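Local coordinates for protein peptidase S15/CocE/NonD (Thaumarchaeota archaeon SCGC AB-539-E09, PDB 4PF1) that acts as a serine aminopeptidase of the alpha/beta hydrolase fold, probably cleaving residues from the N-terminal end of peptides, at residues T496-V505 against P546-I557; Y584-V592 against E601-R609. All blocks are in the same frame, centred on the assembly; numbering follows the deposited sequence.

Contact 1 (T496-V505 against P546-I557); sequences TSGSDADWVV and PLVPDKVLEYRI
The indole of Trp503 turns its pyrrole edge onto the face of the Tyr555 ring in an edge-to-face pair, the centroids 4.4 Å apart and the planes at 54°. CD1 of Trp503 sits above the rim of the phenol, and NE1 comes within 3.4 Å of CZ of Tyr555. Both side chains leave the backbone with CG anti to the carbonyl carbon (chi1 -58° and -61°), which brings them together from strands 502-505 and 553-557, whose axes lie 9.6 Å apart. They thus join the two beta-sheets of the C-terminal non-catalytic domain through their facing sides. Beyond them, CD1 of Ile557 meets CG2 of Val505. Towards the loops, CD1 of Leu547 rests against both CG2 of Thr496 (3.8 Å) and CB of Ala501. Backbone bonds frame this leucine: Leu547 N reaches Ser499 O at 2.7 Å from above the carbonyl plane, and Asp550 N, at the type II turn Val548-Lys551, donates almost straight to Thr496 O. A water accepts from Thr496 N and donates to the carbonyls of Val548 and Lys551. Aromatic and aliphatic side chains meet where the two sheets face each other, while two main-chain bonds and a water pair off amides and carbonyls around the loops.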
loop_
_atom_site.group_PDB
_atom_site.type_symbol
_atom_site.label_atom_id
_atom_site.label_comp_id
_atom_site.label_asym_id
_atom_site.label_seq_id
_atom_site.Cartn_x
_atom_site.Cartn_y
_atom_site.Cartn_z
ATOM N N THR A 496 -14.284 -36.605 26.015
ATOM C CA THR A 496 -12.932 -36.757 25.479
ATOM C C THR A 496 -12.398 -38.133 25.845
ATOM O O THR A 496 -12.721 -38.648 26.917
ATOM C CB THR A 496 -11.989 -35.625 25.970
ATOM O OG1 THR A 496 -10.662 -35.887 25.492
ATOM C CG2 THR A 496 -11.962 -35.482 27.496
ATOM N N SER A 497 -11.561 -38.720 24.974
ATOM C CA SER A 497 -10.933 -40.008 25.273
ATOM C C SER A 497 -9.732 -39.816 26.233
ATOM O O SER A 497 -9.182 -40.797 26.730
ATOM C CB SER A 497 -10.506 -40.717 23.990
ATOM O OG SER A 497 -9.601 -39.938 23.227
ATOM N N GLY A 498 -9.371 -38.556 26.499
ATOM C CA GLY A 498 -8.287 -38.193 27.410
ATOM C C GLY A 498 -8.755 -37.853 28.816
ATOM O O GLY A 498 -9.940 -38.002 29.130
ATOM N N SER A 499 -7.821 -37.399 29.683
ATOM C CA SER A 499 -8.126 -37.053 31.083
ATOM C C SER A 499 -8.074 -35.534 31.340
ATOM O O SER A 499 -8.291 -35.088 32.471
ATOM C CB SER A 499 -7.207 -37.794 32.051
ATOM O OG SER A 499 -5.890 -37.945 31.553
ATOM N N ASP A 500 -7.820 -34.748 30.281
ATOM C CA ASP A 500 -7.833 -33.281 30.313
ATOM C C ASP A 500 -8.128 -32.761 28.905
ATOM O O ASP A 500 -7.931 -33.496 27.935
ATOM C CB ASP A 500 -6.507 -32.702 30.863
ATOM C CG ASP A 500 -6.625 -31.296 31.459
ATOM O OD1 ASP A 500 -7.640 -30.610 31.183
ATOM O OD2 ASP A 500 -5.696 -30.876 32.176
ATOM N N ALA A 501 -8.673 -31.528 28.796
ATOM C CA ALA A 501 -9.031 -30.930 27.503
ATOM C C ALA A 501 -9.298 -29.453 27.613
ATOM O O ALA A 501 -9.794 -28.993 28.634
ATOM C CB ALA A 501 -10.269 -31.614 26.926
ATOM N N ASP A 502 -9.010 -28.719 26.535
ATOM C CA ASP A 502 -9.358 -27.312 26.375
ATOM C C ASP A 502 -10.521 -27.240 25.414
ATOM O O ASP A 502 -10.551 -28.005 24.447
ATOM C CB ASP A 502 -8.167 -26.499 25.832
ATOM C CG ASP A 502 -7.159 -26.065 26.875
ATOM O OD1 ASP A 502 -7.447 -26.217 28.079
ATOM O OD2 ASP A 502 -6.077 -25.586 26.486
ATOM N N TRP A 503 -11.498 -26.369 25.681
ATOM C CA TRP A 503 -12.637 -26.234 24.787
ATOM C C TRP A 503 -12.784 -24.779 24.365
ATOM O O TRP A 503 -13.025 -23.906 25.202
ATOM C CB TRP A 503 -13.932 -26.774 25.428
ATOM C CG TRP A 503 -13.853 -28.216 25.854
ATOM C CD1 TRP A 503 -13.627 -28.685 27.114
ATOM C CD2 TRP A 503 -13.977 -29.372 25.011
ATOM N NE1 TRP A 503 -13.624 -30.061 27.116
ATOM C CE2 TRP A 503 -13.833 -30.509 25.838
ATOM C CE3 TRP A 503 -14.227 -29.558 23.638
ATOM C CZ2 TRP A 503 -13.922 -31.817 25.337
ATOM C CZ3 TRP A 503 -14.315 -30.854 23.143
ATOM C CH2 TRP A 503 -14.150 -31.965 23.985
ATOM N N VAL A 504 -12.567 -24.517 23.068
ATOM C CA VAL A 504 -12.683 -23.187 22.467
ATOM C C VAL A 504 -14.055 -23.078 21.808
ATOM O O VAL A 504 -14.401 -23.922 20.979
ATOM C CB VAL A 504 -11.541 -22.906 21.443
ATOM C CG1 VAL A 504 -11.666 -21.509 20.839
ATOM C CG2 VAL A 504 -10.165 -23.108 22.063
ATOM N N VAL A 505 -14.843 -22.063 22.188
ATOM C CA VAL A 505 -16.158 -21.834 21.595
ATOM C C VAL A 505 -16.137 -20.472 20.909
ATOM O O VAL A 505 -15.798 -19.477 21.544
ATOM C CB VAL A 505 -17.327 -21.957 22.623
ATOM C CG1 VAL A 505 -18.678 -21.683 21.957
ATOM C CG2 VAL A 505 -17.336 -23.332 23.292
ATOM N N PRO A 546 -9.104 -34.251 37.175
ATOM C CA PRO A 546 -9.061 -34.917 35.862
ATOM C C PRO A 546 -10.451 -35.199 35.291
ATOM O O PRO A 546 -11.411 -35.364 36.046
ATOM C CB PRO A 546 -8.316 -36.223 36.153
ATOM C CG PRO A 546 -8.566 -36.494 37.582
ATOM C CD PRO A 546 -8.667 -35.158 38.259
ATOM N N LEU A 547 -10.555 -35.251 33.955
ATOM C CA LEU A 547 -11.803 -35.597 33.278
ATOM C C LEU A 547 -11.913 -37.111 33.176
ATOM O O LEU A 547 -10.908 -37.782 32.918
ATOM C CB LEU A 547 -11.881 -34.965 31.868
ATOM C CG LEU A 547 -11.734 -33.436 31.768
ATOM C CD1 LEU A 547 -11.640 -32.998 30.324
ATOM C CD2 LEU A 547 -12.882 -32.716 32.467
ATOM N N VAL A 548 -13.118 -37.658 33.398
ATOM C CA VAL A 548 -13.347 -39.099 33.265
ATOM C C VAL A 548 -13.320 -39.429 31.763
ATOM O O VAL A 548 -14.078 -38.822 31.000
ATOM C CB VAL A 548 -14.666 -39.564 33.951
ATOM C CG1 VAL A 548 -14.935 -41.046 33.693
ATOM C CG2 VAL A 548 -14.638 -39.276 35.451
ATOM N N PRO A 549 -12.397 -40.314 31.303
ATOM C CA PRO A 549 -12.320 -40.603 29.860
ATOM C C PRO A 549 -13.620 -41.176 29.302
ATOM O O PRO A 549 -14.277 -41.981 29.964
ATOM C CB PRO A 549 -11.170 -41.614 29.758
ATOM C CG PRO A 549 -10.382 -41.432 31.012
ATOM C CD PRO A 549 -11.390 -41.086 32.057
ATOM N N ASP A 550 -14.015 -40.691 28.102
ATOM C CA ASP A 550 -15.193 -41.103 27.319
ATOM C C ASP A 550 -16.555 -40.728 27.966
ATOM O O ASP A 550 -17.596 -41.068 27.403
ATOM C CB ASP A 550 -15.149 -42.616 27.001
ATOM C CG ASP A 550 -13.832 -43.080 26.399
ATOM O OD1 ASP A 550 -13.329 -42.403 25.474
ATOM O OD2 ASP A 550 -13.306 -44.116 26.854
ATOM N N LYS A 551 -16.552 -39.997 29.095
ATOM C CA LYS A 551 -17.798 -39.596 29.764
ATOM C C LYS A 551 -18.293 -38.232 29.245
ATOM O O LYS A 551 -17.499 -37.297 29.127
ATOM C CB LYS A 551 -17.611 -39.559 31.293
ATOM C CG LYS A 551 -18.915 -39.335 32.055
ATOM C CD LYS A 551 -18.732 -39.379 33.562
ATOM C CE LYS A 551 -19.960 -38.880 34.292
ATOM N NZ LYS A 551 -21.153 -39.742 34.047
ATOM N N VAL A 552 -19.606 -38.125 28.937
ATOM C CA VAL A 552 -20.209 -36.872 28.457
ATOM C C VAL A 552 -20.349 -35.928 29.650
ATOM O O VAL A 552 -21.136 -36.200 30.564
ATOM C CB VAL A 552 -21.565 -37.082 27.722
ATOM C CG1 VAL A 552 -22.014 -35.798 27.022
ATOM C CG2 VAL A 552 -21.486 -38.235 26.727
ATOM N N LEU A 553 -19.546 -34.851 29.666
ATOM C CA LEU A 553 -19.541 -33.889 30.773
ATOM C C LEU A 553 -20.064 -32.518 30.343
ATOM O O LEU A 553 -19.850 -32.093 29.203
ATOM C CB LEU A 553 -18.128 -33.752 31.372
ATOM C CG LEU A 553 -17.495 -35.039 31.913
ATOM C CD1 LEU A 553 -15.999 -34.883 32.066
ATOM C CD2 LEU A 553 -18.128 -35.463 33.230
ATOM N N GLU A 554 -20.733 -31.820 31.277
ATOM C CA GLU A 554 -21.311 -30.500 31.047
ATOM C C GLU A 554 -20.323 -29.396 31.422
ATOM O O GLU A 554 -19.730 -29.433 32.501
ATOM C CB GLU A 554 -22.618 -30.342 31.848
ATOM C CG GLU A 554 -23.402 -29.080 31.510
ATOM C CD GLU A 554 -24.699 -28.876 32.275
ATOM O OE1 GLU A 554 -25.154 -29.819 32.963
ATOM O OE2 GLU A 554 -25.269 -27.767 32.168
ATOM N N TYR A 555 -20.184 -28.401 30.533
ATOM C CA TYR A 555 -19.329 -27.226 30.704
ATOM C C TYR A 555 -20.152 -25.956 30.568
ATOM O O TYR A 555 -21.016 -25.871 29.692
ATOM C CB TYR A 555 -18.199 -27.211 29.651
ATOM C CG TYR A 555 -17.273 -28.402 29.714
ATOM C CD1 TYR A 555 -17.587 -29.590 29.056
ATOM C CD2 TYR A 555 -16.065 -28.335 30.400
ATOM C CE1 TYR A 555 -16.740 -30.694 29.116
ATOM C CE2 TYR A 555 -15.199 -29.425 30.446
ATOM C CZ TYR A 555 -15.549 -30.608 29.816
ATOM O OH TYR A 555 -14.704 -31.683 29.860
ATOM N N ARG A 556 -19.890 -24.971 31.426
ATOM C CA ARG A 556 -20.530 -23.664 31.346
ATOM C C ARG A 556 -19.461 -22.673 30.933
ATOM O O ARG A 556 -18.515 -22.446 31.691
ATOM C CB ARG A 556 -21.193 -23.273 32.680
ATOM C CG ARG A 556 -22.344 -22.283 32.509
ATOM C CD ARG A 556 -22.808 -21.710 33.835
ATOM N NE ARG A 556 -22.294 -20.357 34.051
ATOM C CZ ARG A 556 -23.007 -19.248 33.875
ATOM N NH1 ARG A 556 -24.279 -19.321 33.503
ATOM N NH2 ARG A 556 -22.458 -18.059 34.083
ATOM N N ILE A 557 -19.530 -22.179 29.686
ATOM C CA ILE A 557 -18.509 -21.276 29.161
ATOM C C ILE A 557 -19.132 -19.910 28.812
ATOM O O ILE A 557 -19.661 -19.733 27.708
ATOM C CB ILE A 557 -17.726 -21.894 27.953
ATOM C CG1 ILE A 557 -17.270 -23.344 28.243
ATOM C CG2 ILE A 557 -16.526 -21.015 27.563
ATOM C CD1 ILE A 557 -17.011 -24.202 26.986
HETATM O O HOH W 1 -14.895 -36.647 29.059
#

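Contact 2 (Y584-V592 against E601-R609)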
loop_
_atom_site.group_PDB
_atom_site.type_symbol
_atom_site.label_atom_id
_atom_site.label_comp_id
_atom_site.label_asym_id
_atom_site.label_seq_id
_atom_site.Cartn_x
_atom_site.Cartn_y
_atom_site.Cartn_z
ATOM N N TYR A 584 -2.328 -19.423 23.562
ATOM C CA TYR A 584 -2.570 -20.298 24.706
ATOM C C TYR A 584 -1.671 -21.517 24.619
ATOM O O TYR A 584 -1.479 -22.054 23.525
ATOM C CB TYR A 584 -4.045 -20.725 24.769
ATOM C CG TYR A 584 -4.983 -19.577 25.053
ATOM C CD1 TYR A 584 -5.562 -18.850 24.017
ATOM C CD2 TYR A 584 -5.257 -19.185 26.360
ATOM C CE1 TYR A 584 -6.403 -17.771 24.275
ATOM C CE2 TYR A 584 -6.111 -18.119 26.629
ATOM C CZ TYR A 584 -6.668 -17.403 25.583
ATOM O OH TYR A 584 -7.499 -16.347 25.846
ATOM N N ASP A 585 -1.113 -21.967 25.761
ATOM C CA ASP A 585 -0.293 -23.179 25.759
ATOM C C ASP A 585 -1.202 -24.399 25.524
ATOM O O ASP A 585 -2.405 -24.330 25.794
ATOM C CB ASP A 585 0.538 -23.317 27.054
ATOM C CG ASP A 585 -0.240 -23.478 28.349
ATOM O OD1 ASP A 585 -1.454 -23.184 28.357
ATOM O OD2 ASP A 585 0.376 -23.848 29.365
ATOM N N ARG A 586 -0.650 -25.472 24.951
ATOM C CA ARG A 586 -1.432 -26.668 24.635
ATOM C C ARG A 586 -1.841 -27.423 25.869
ATOM O O ARG A 586 -1.033 -27.601 26.790
ATOM C CB ARG A 586 -0.641 -27.632 23.740
ATOM C CG ARG A 586 -0.180 -27.057 22.419
ATOM C CD ARG A 586 0.877 -27.939 21.787
ATOM N NE ARG A 586 2.032 -28.153 22.664
ATOM C CZ ARG A 586 2.726 -29.286 22.722
ATOM N NH1 ARG A 586 2.389 -30.319 21.963
ATOM N NH2 ARG A 586 3.758 -29.395 23.545
ATOM N N ASN A 587 -3.067 -27.944 25.861
ATOM C CA ASN A 587 -3.499 -28.858 26.896
ATOM C C ASN A 587 -2.912 -30.228 26.529
ATOM O O ASN A 587 -3.038 -30.642 25.370
ATOM C CB ASN A 587 -5.026 -28.901 27.004
ATOM C CG ASN A 587 -5.518 -29.604 28.245
ATOM O OD1 ASN A 587 -5.294 -30.804 28.446
ATOM N ND2 ASN A 587 -6.202 -28.871 29.107
ATOM N N PRO A 588 -2.204 -30.917 27.458
ATOM C CA PRO A 588 -1.601 -32.221 27.102
ATOM C C PRO A 588 -2.633 -33.278 26.703
ATOM O O PRO A 588 -2.302 -34.211 25.972
ATOM C CB PRO A 588 -0.855 -32.631 28.380
ATOM C CG PRO A 588 -0.710 -31.369 29.171
ATOM C CD PRO A 588 -1.917 -30.556 28.860
ATOM N N GLN A 589 -3.891 -33.108 27.165
ATOM C CA GLN A 589 -5.043 -33.990 26.922
ATOM C C GLN A 589 -4.934 -35.289 27.764
ATOM O O GLN A 589 -5.750 -36.199 27.631
ATOM C CB GLN A 589 -5.304 -34.242 25.421
ATOM C CG GLN A 589 -5.596 -32.924 24.692
ATOM C CD GLN A 589 -6.021 -33.019 23.253
ATOM O OE1 GLN A 589 -6.620 -32.084 22.720
ATOM N NE2 GLN A 589 -5.659 -34.092 22.560
ATOM N N THR A 590 -3.956 -35.310 28.685
ATOM C CA THR A 590 -3.792 -36.283 29.766
ATOM C C THR A 590 -3.590 -35.435 31.009
ATOM O O THR A 590 -2.952 -34.381 30.913
ATOM C CB THR A 590 -2.656 -37.311 29.525
ATOM O OG1 THR A 590 -1.383 -36.676 29.609
ATOM C CG2 THR A 590 -2.805 -38.083 28.220
ATOM N N PHE A 591 -4.176 -35.826 32.151
ATOM C CA PHE A 591 -4.071 -35.019 33.368
ATOM C C PHE A 591 -2.659 -35.033 33.967
ATOM O O PHE A 591 -2.104 -36.101 34.243
ATOM C CB PHE A 591 -5.100 -35.450 34.426
ATOM C CG PHE A 591 -5.142 -34.540 35.635
ATOM C CD1 PHE A 591 -5.812 -33.323 35.588
ATOM C CD2 PHE A 591 -4.488 -34.888 36.812
ATOM C CE1 PHE A 591 -5.843 -32.477 36.701
ATOM C CE2 PHE A 591 -4.512 -34.038 37.922
ATOM C CZ PHE A 591 -5.190 -32.839 37.860
ATOM N N VAL A 592 -2.104 -33.825 34.185
ATOM C CA VAL A 592 -0.803 -33.586 34.824
ATOM C C VAL A 592 -1.018 -32.608 36.008
ATOM O O VAL A 592 -1.974 -31.829 35.963
ATOM C CB VAL A 592 0.293 -33.074 33.834
ATOM C CG1 VAL A 592 0.629 -34.124 32.784
ATOM C CG2 VAL A 592 -0.098 -31.747 33.180
ATOM N N GLU A 601 5.789 -36.768 27.065
ATOM C CA GLU A 601 5.015 -38.026 26.997
ATOM C C GLU A 601 3.524 -37.814 27.320
ATOM O O GLU A 601 2.695 -38.641 26.933
ATOM C CB GLU A 601 5.591 -39.105 27.946
ATOM C CG GLU A 601 7.104 -39.105 28.091
ATOM C CD GLU A 601 7.611 -38.273 29.253
ATOM O OE1 GLU A 601 7.404 -38.681 30.419
ATOM O OE2 GLU A 601 8.222 -37.212 28.997
ATOM N N SER A 602 3.191 -36.723 28.042
ATOM C CA SER A 602 1.820 -36.416 28.451
ATOM C C SER A 602 0.952 -35.859 27.297
ATOM O O SER A 602 -0.273 -35.871 27.406
ATOM C CB SER A 602 1.824 -35.433 29.619
ATOM O OG SER A 602 2.234 -34.133 29.225
ATOM N N TYR A 603 1.583 -35.373 26.206
ATOM C CA TYR A 603 0.876 -34.785 25.061
ATOM C C TYR A 603 0.413 -35.887 24.097
ATOM O O TYR A 603 1.208 -36.401 23.300
ATOM C CB TYR A 603 1.763 -33.733 24.351
ATOM C CG TYR A 603 2.071 -32.527 25.217
ATOM C CD1 TYR A 603 3.121 -32.548 26.133
ATOM C CD2 TYR A 603 1.309 -31.365 25.127
ATOM C CE1 TYR A 603 3.390 -31.453 26.953
ATOM C CE2 TYR A 603 1.567 -30.263 25.943
ATOM C CZ TYR A 603 2.612 -30.312 26.855
ATOM O OH TYR A 603 2.886 -29.227 27.655
ATOM N N ARG A 604 -0.874 -36.279 24.202
ATOM C CA ARG A 604 -1.429 -37.360 23.380
ATOM C C ARG A 604 -2.702 -36.951 22.647
ATOM O O ARG A 604 -3.477 -36.134 23.152
ATOM C CB ARG A 604 -1.737 -38.605 24.236
ATOM C CG ARG A 604 -0.584 -39.125 25.101
ATOM C CD ARG A 604 -0.822 -40.551 25.596
ATOM N NE ARG A 604 -2.168 -40.747 26.149
ATOM C CZ ARG A 604 -3.107 -41.507 25.587
ATOM N NH1 ARG A 604 -2.854 -42.162 24.460
ATOM N NH2 ARG A 604 -4.304 -41.618 26.150
ATOM N N LYS A 605 -2.948 -37.589 21.478
ATOM C CA LYS A 605 -4.153 -37.400 20.664
ATOM C C LYS A 605 -5.379 -37.831 21.446
ATOM O O LYS A 605 -5.308 -38.780 22.231
ATOM C CB LYS A 605 -4.072 -38.225 19.365
ATOM C CG LYS A 605 -3.061 -37.728 18.351
ATOM C CD LYS A 605 -3.107 -38.581 17.094
ATOM C CE LYS A 605 -1.920 -38.340 16.198
ATOM N NZ LYS A 605 -2.039 -39.088 14.922
ATOM N N ALA A 606 -6.503 -37.143 21.237
ATOM C CA ALA A 606 -7.752 -37.482 21.908
ATOM C C ALA A 606 -8.926 -37.352 20.956
ATOM O O ALA A 606 -8.935 -36.466 20.095
ATOM C CB ALA A 606 -7.960 -36.593 23.122
ATOM N N THR A 607 -9.909 -38.250 21.104
ATOM C CA THR A 607 -11.140 -38.260 20.322
ATOM C C THR A 607 -12.157 -37.395 21.054
ATOM O O THR A 607 -12.505 -37.693 22.194
ATOM C CB THR A 607 -11.611 -39.708 20.105
ATOM O OG1 THR A 607 -10.574 -40.426 19.442
ATOM C CG2 THR A 607 -12.890 -39.793 19.291
ATOM N N GLN A 608 -12.585 -36.292 20.422
ATOM C CA GLN A 608 -13.509 -35.331 21.025
ATOM C C GLN A 608 -14.892 -35.457 20.429
ATOM O O GLN A 608 -15.028 -35.604 19.214
ATOM C CB GLN A 608 -12.999 -33.880 20.860
ATOM C CG GLN A 608 -11.469 -33.696 20.928
ATOM C CD GLN A 608 -10.912 -33.857 22.321
ATOM O OE1 GLN A 608 -10.918 -34.944 22.897
ATOM N NE2 GLN A 608 -10.348 -32.793 22.858
ATOM N N ARG A 609 -15.926 -35.372 21.280
ATOM C CA ARG A 609 -17.315 -35.491 20.846
ATOM C C ARG A 609 -18.182 -34.418 21.468
ATOM O O ARG A 609 -18.279 -34.349 22.691
ATOM C CB ARG A 609 -17.881 -36.876 21.209
ATOM C CG ARG A 609 -17.370 -38.020 20.360
ATOM C CD ARG A 609 -17.855 -39.340 20.919
ATOM N NE ARG A 609 -17.357 -40.479 20.150
ATOM C CZ ARG A 609 -17.612 -41.748 20.448
ATOM N NH1 ARG A 609 -18.363 -42.053 21.500
ATOM N NH2 ARG A 609 -17.120 -42.722 19.697
HETATM O O HOH W 2 1.639 -26.965 27.140
HETATM O O HOH W 3 -5.415 -38.078 25.434
#
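Arg586 lays its guanidinium flat on the ring of Tyr603, the two planes only 2° apart, in an off-centre cation-pi stack. NH2 rides over the ring near its rim, 3.4 Å from CE2 of Tyr603. A bend at chi3 (-57°) folds the arginine back over the tyrosine, and carbonyls of Gly239 and Pro432 hold NH2 and NH1 respectively, fixing the group's rotation. Pro588 takes the opposite face, its CB above the ring centre at 4.2 Å from the centroid, so the phenol is sandwiched. In the ring plane, a water joins Tyr603 OH to the carbonyl of Arg586. Residues 587-589 form an Asx turn, with Asn587 OD1 receiving Gln589 N on a lone pair. It belongs to the long loop between strand 571-577 and strand 606-625 of the C-terminal domain, which here folds back on its own later part as that chain enters the last strand. Gln589, extended beyond CG, sends NE2 to a lone pair of Arg604 O at 3.0 Å, while its OE1 is held by Ser430 OG. Thr590 places OG1 between its backbone N and carbonyl carbon (chi1 70°), from where it donates to Ser602 O at 2.6 Å in the carbonyl plane; its CG2 meets the edge of the Arg604 guanidinium, 3.4 Å from NE. Val592 CG1 packs on CB of Ser602, whose own hydroxyl bonds to Pro599 O. Where Pro588 and Tyr603 come closest, Arg604 N donates to Pro588 O at 3.1 Å.

Contacts 1 and 2 lie with centres about 11 Å apart and follow one another in sequence. They meet directly where 496-505 passes the start of strand 606-625: Ser497 OG probably bonds to Thr607 N at 2.7 Å, and backbone bonds join Ser497 to Thr607 and Ser499 to Gln589. Ser499 OG also accepts from Phe591 N, and Asn587 ND2 reaches the carboxylates of Asp500 and Asp502. The end of strand 489-496 and the loop 497-501 are thus shared, packing against 546-550 in contact 1 and against both segments of contact 2. Both contacts belong to the non-catalytic domain, each centred about 27 Å from the chain's centre, and neither includes a residue of the probable Ser161-His328-Asp295 catalytic triad.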